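Long-range contacts in CytC3 (Streptomyces, PDB 3GJA), which acts as a nonheme iron halogenase of the phytanoyl-CoA dioxygenase family, probably halogenating a carbon of its substrate in natural product biosynthesis: residues D23-P28 with L163-G168; G27-F32 with A231-S236. All blocks are in the same frame, centred on the assembly; numbering follows the deposited sequence.

Contact 1. Residues D23-P28 with L163-G168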
# COMPACT_ATOMS: atom_id res chain seq x y z
N ASP A 23 14.92 -3.48 10.44
CA ASP A 23 14.92 -3.88 9.04
C ASP A 23 14.16 -2.96 8.08
O ASP A 23 14.48 -2.89 6.90
CB ASP A 23 14.37 -5.30 8.88
CG ASP A 23 15.25 -6.33 9.52
OD1 ASP A 23 16.42 -6.00 9.81
OD2 ASP A 23 14.78 -7.46 9.73
N GLY A 24 13.14 -2.28 8.59
CA GLY A 24 12.36 -1.40 7.73
C GLY A 24 11.24 -2.19 7.07
O GLY A 24 10.49 -1.65 6.26
N TYR A 25 11.15 -3.47 7.40
CA TYR A 25 10.10 -4.32 6.85
C TYR A 25 9.90 -5.52 7.75
O TYR A 25 10.67 -5.74 8.69
CB TYR A 25 10.47 -4.84 5.46
CG TYR A 25 11.65 -5.78 5.47
CD1 TYR A 25 12.95 -5.29 5.45
CD2 TYR A 25 11.47 -7.16 5.56
CE1 TYR A 25 14.04 -6.14 5.52
CE2 TYR A 25 12.56 -8.02 5.63
CZ TYR A 25 13.84 -7.50 5.62
OH TYR A 25 14.93 -8.33 5.71
N ILE A 26 8.86 -6.29 7.47
CA ILE A 26 8.58 -7.49 8.23
C ILE A 26 7.61 -8.31 7.43
O ILE A 26 6.63 -7.79 6.88
CB ILE A 26 7.97 -7.18 9.63
CG1 ILE A 26 7.80 -8.49 10.41
CG2 ILE A 26 6.62 -6.50 9.50
CD1 ILE A 26 7.26 -8.30 11.81
N GLY A 27 7.89 -9.60 7.34
CA GLY A 27 7.03 -10.49 6.59
C GLY A 27 7.77 -11.80 6.40
O GLY A 27 8.97 -11.88 6.65
N PRO A 28 7.06 -12.84 5.95
CA PRO A 28 5.63 -12.77 5.63
C PRO A 28 4.68 -12.76 6.84
O PRO A 28 5.01 -13.28 7.91
CB PRO A 28 5.41 -14.00 4.76
CG PRO A 28 6.41 -14.98 5.30
CD PRO A 28 7.64 -14.12 5.50
N LEU A 163 9.95 -9.55 -4.75
CA LEU A 163 10.68 -8.44 -4.17
C LEU A 163 11.90 -8.95 -3.41
O LEU A 163 11.97 -10.12 -3.03
CB LEU A 163 9.77 -7.65 -3.22
CG LEU A 163 8.44 -7.13 -3.80
CD1 LEU A 163 7.54 -6.63 -2.67
CD2 LEU A 163 8.71 -6.02 -4.81
N GLN A 164 12.85 -8.05 -3.18
CA GLN A 164 14.07 -8.37 -2.44
C GLN A 164 14.31 -7.27 -1.40
O GLN A 164 14.27 -6.09 -1.73
CB GLN A 164 15.25 -8.44 -3.39
CG GLN A 164 15.19 -9.57 -4.38
CD GLN A 164 16.23 -9.42 -5.47
OE1 GLN A 164 16.05 -8.64 -6.41
NE2 GLN A 164 17.33 -10.14 -5.34
N LEU A 165 14.52 -7.68 -0.16
CA LEU A 165 14.78 -6.75 0.94
C LEU A 165 16.08 -7.16 1.63
O LEU A 165 16.49 -8.31 1.53
CB LEU A 165 13.64 -6.80 1.97
CG LEU A 165 12.24 -6.26 1.68
CD1 LEU A 165 12.35 -4.86 1.14
CD2 LEU A 165 11.52 -7.15 0.70
N MET A 166 16.73 -6.23 2.31
CA MET A 166 17.95 -6.60 3.02
C MET A 166 17.85 -6.16 4.48
O MET A 166 17.33 -5.09 4.78
CB MET A 166 19.20 -5.99 2.37
CG MET A 166 19.25 -4.47 2.28
SD MET A 166 20.93 -3.87 1.85
CE MET A 166 21.19 -4.65 0.25
N PRO A 167 18.32 -7.01 5.40
CA PRO A 167 18.30 -6.73 6.84
C PRO A 167 19.06 -5.45 7.16
O PRO A 167 19.60 -4.81 6.26
CB PRO A 167 18.97 -7.96 7.44
CG PRO A 167 18.61 -9.04 6.47
CD PRO A 167 18.83 -8.36 5.15
N GLY A 168 19.10 -5.08 8.44
CA GLY A 168 19.81 -3.87 8.82
C GLY A 168 19.05 -2.66 8.31
O GLY A 168 18.19 -2.79 7.45
O HOH W 1 16.64 -2.60 5.50
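D23 OD1 accepts a hydrogen bond from the backbone N of G168 at 3.1 Å. The bond is markedly bent, with 135° at the hydrogen, and the donor reaches the oxygen on its anti side, 35° out of the carboxylate plane. The same OD1 lies 3.6 Å from P167 CA, alongside the P167-G168 backbone. D23 closes helix 14-23, and G24 follows it with positive phi, a turn that leads straight into strand 25-30. Water 1 lies 2.6 Å from D23 O and within hydrogen-bonding range of G168 O, with more acceptors around it than its two protons can serve; M166 O is 2.7 Å from this water. Y25 carries the apolar half. With its CG between the backbone N and the carbonyl carbon (chi1 66°), the ring is turned to the facing segment and offers one face to L165. L165 CB sits over the middle of that face, 3.7 Å from the ring centroid, in a CH-pi contact, while its CG lies toward the CG end of the ring. At the ring edge, Y25 CE1 comes within 3.5 Å of M166 O, and farther out Y25 OH touches P167 CG at 3.8 Å. Replacing the tyrosine by an alanine removes the ring, which is likely to leave L165 CB without its aromatic face and a gap beside P167. L165 also touches H240 of strand 240-242, and Y25 touches F234 of strand 230-235. The contact thus joins the corner where helix 14-23 runs into an edge strand of the barrel to strand 163-165: polar links lie round that corner and the exposed P167-G168 loop, while the ring packs on the buried L165.

Contact 2. Residues G27-F32 with A231-S236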
# COMPACT_ATOMS: atom_id res chain seq x y z
N GLY A 27 7.89 -9.60 7.34
CA GLY A 27 7.03 -10.49 6.59
C GLY A 27 7.77 -11.80 6.40
O GLY A 27 8.97 -11.88 6.65
N PRO A 28 7.06 -12.84 5.95
CA PRO A 28 5.63 -12.77 5.63
C PRO A 28 4.68 -12.76 6.84
O PRO A 28 5.01 -13.28 7.91
CB PRO A 28 5.41 -14.00 4.76
CG PRO A 28 6.41 -14.98 5.30
CD PRO A 28 7.64 -14.12 5.50
N VAL A 29 3.52 -12.15 6.66
CA VAL A 29 2.48 -12.11 7.69
C VAL A 29 1.20 -12.53 6.96
O VAL A 29 0.92 -12.06 5.86
CB VAL A 29 2.27 -10.70 8.30
CG1 VAL A 29 3.49 -10.30 9.12
CG2 VAL A 29 2.01 -9.68 7.21
N LYS A 30 0.45 -13.43 7.58
CA LYS A 30 -0.76 -13.94 6.97
C LYS A 30 -1.96 -13.03 7.11
O LYS A 30 -2.34 -12.64 8.20
CB LYS A 30 -1.10 -15.32 7.54
CG LYS A 30 -2.30 -15.98 6.87
CD LYS A 30 -2.35 -17.47 7.15
CE LYS A 30 -2.50 -17.78 8.62
NZ LYS A 30 -2.46 -19.25 8.87
N ILE A 31 -2.55 -12.69 5.97
CA ILE A 31 -3.73 -11.84 5.94
C ILE A 31 -4.93 -12.76 5.71
O ILE A 31 -5.96 -12.63 6.36
CB ILE A 31 -3.65 -10.81 4.79
CG1 ILE A 31 -2.36 -9.99 4.92
CG2 ILE A 31 -4.89 -9.94 4.79
CD1 ILE A 31 -2.18 -9.28 6.25
N PHE A 32 -4.76 -13.70 4.79
CA PHE A 32 -5.80 -14.67 4.45
C PHE A 32 -5.15 -16.02 4.15
O PHE A 32 -3.96 -16.08 3.83
CB PHE A 32 -6.54 -14.25 3.18
CG PHE A 32 -7.48 -13.10 3.36
CD1 PHE A 32 -8.58 -13.21 4.21
CD2 PHE A 32 -7.29 -11.92 2.65
CE1 PHE A 32 -9.48 -12.17 4.34
CE2 PHE A 32 -8.19 -10.87 2.78
CZ PHE A 32 -9.29 -10.99 3.63
N ALA A 231 1.50 -11.30 3.19
CA ALA A 231 1.92 -9.96 2.87
C ALA A 231 3.25 -9.62 3.52
O ALA A 231 3.70 -10.29 4.46
CB ALA A 231 0.87 -8.96 3.33
N VAL A 232 3.88 -8.59 2.98
CA VAL A 232 5.12 -8.09 3.54
C VAL A 232 4.78 -6.64 3.86
O VAL A 232 4.11 -5.96 3.09
CB VAL A 232 6.30 -8.18 2.54
CG1 VAL A 232 5.99 -7.41 1.27
CG2 VAL A 232 7.56 -7.66 3.20
N ILE A 233 5.21 -6.18 5.03
CA ILE A 233 4.95 -4.82 5.43
C ILE A 233 6.28 -4.09 5.47
O ILE A 233 7.26 -4.60 6.02
CB ILE A 233 4.27 -4.76 6.82
CG1 ILE A 233 2.99 -5.60 6.80
CG2 ILE A 233 3.97 -3.31 7.20
CD1 ILE A 233 2.22 -5.61 8.11
N PHE A 234 6.32 -2.90 4.87
CA PHE A 234 7.56 -2.13 4.84
C PHE A 234 7.33 -0.65 4.62
O PHE A 234 6.30 -0.24 4.07
CB PHE A 234 8.45 -2.65 3.70
CG PHE A 234 7.80 -2.60 2.34
CD1 PHE A 234 7.03 -3.67 1.88
CD2 PHE A 234 7.97 -1.49 1.50
CE1 PHE A 234 6.44 -3.64 0.60
CE2 PHE A 234 7.38 -1.45 0.23
CZ PHE A 234 6.62 -2.53 -0.22
N TRP A 235 8.30 0.15 5.04
CA TRP A 235 8.23 1.58 4.82
C TRP A 235 8.41 1.71 3.31
O TRP A 235 9.25 1.03 2.72
CB TRP A 235 9.39 2.29 5.51
CG TRP A 235 9.15 2.60 6.95
CD1 TRP A 235 9.81 2.07 8.02
CD2 TRP A 235 8.23 3.55 7.48
NE1 TRP A 235 9.36 2.64 9.19
CE2 TRP A 235 8.39 3.56 8.89
CE3 TRP A 235 7.28 4.41 6.91
CZ2 TRP A 235 7.63 4.38 9.73
CZ3 TRP A 235 6.52 5.23 7.75
CH2 TRP A 235 6.71 5.21 9.14
N SER A 236 7.61 2.57 2.68
CA SER A 236 7.68 2.76 1.24
C SER A 236 9.10 3.07 0.74
O SER A 236 9.44 2.77 -0.41
CB SER A 236 6.75 3.90 0.84
OG SER A 236 7.03 5.07 1.61
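V29 lies against A231 from its CB outward. V29 CB is 4.1 Å from A231 O, and V29 CG2 comes closer, 3.3 Å from that same oxygen. The branch is set there by a first torsion that leaves CG2 between the backbone N and the carbonyl carbon, while CG1 stands anti to the carbonyl carbon (chi1 -68°). From this position the CG2 methyl also meets A231 CB at 4.1 Å, and farther along the strand it touches the end of I233, whose CD1 lies 4.2 Å away. I31 adds to this apolar patch by placing CG1 3.7 Å from A231 CB. V29 and A231 form an antiparallel hydrogen-bonded pair: V29 N donates to A231 O at 2.9 Å, in the carbonyl plane, and A231 N returns a bond to V29 O at 2.8 Å, its donor tilted 19° from that carbonyl's plane. A231 O additionally receives a CA-H...O contact from P28, which follows a cis peptide bond. Just before it, G27 runs so close to V232 that a side chain on it would run into V232 CA. Helix 84-94 packs on V29 and I233 through R89 and on I31 through I86; A231 touches T151 of strand 147-152. The pair stitches edge strand 25-30 to strand 230-235 in the larger sheet of the barrel, consistent with the double-stranded beta-helix of the cupin clan. Two backbone bonds satisfy the pair's amides and carbonyls in a buried setting, and V29, A231, I31 and I233 bring apolar groups together beside them.

How the contacts relate
The two contacts lie about 10 Å apart, centre to centre, on the same side of the chain's centre, and both start from strand 25-30, sharing G27 and P28. Contact 2 joins this strand to its sheet neighbour 230-235; contact 1 uses the helix end at D23 and the start of the strand to meet strand 163-165, which pairs with 240-242, and the P167-G168 loop. Between them, probable backbone hydrogen bonds from I26 N to I233 O and from W235 N to G24 O continue the pairing of 25-30 with 230-235. In chain order 163-165 comes before 230-235, so one early edge strand is held by two later parts of this cupin-clan barrel.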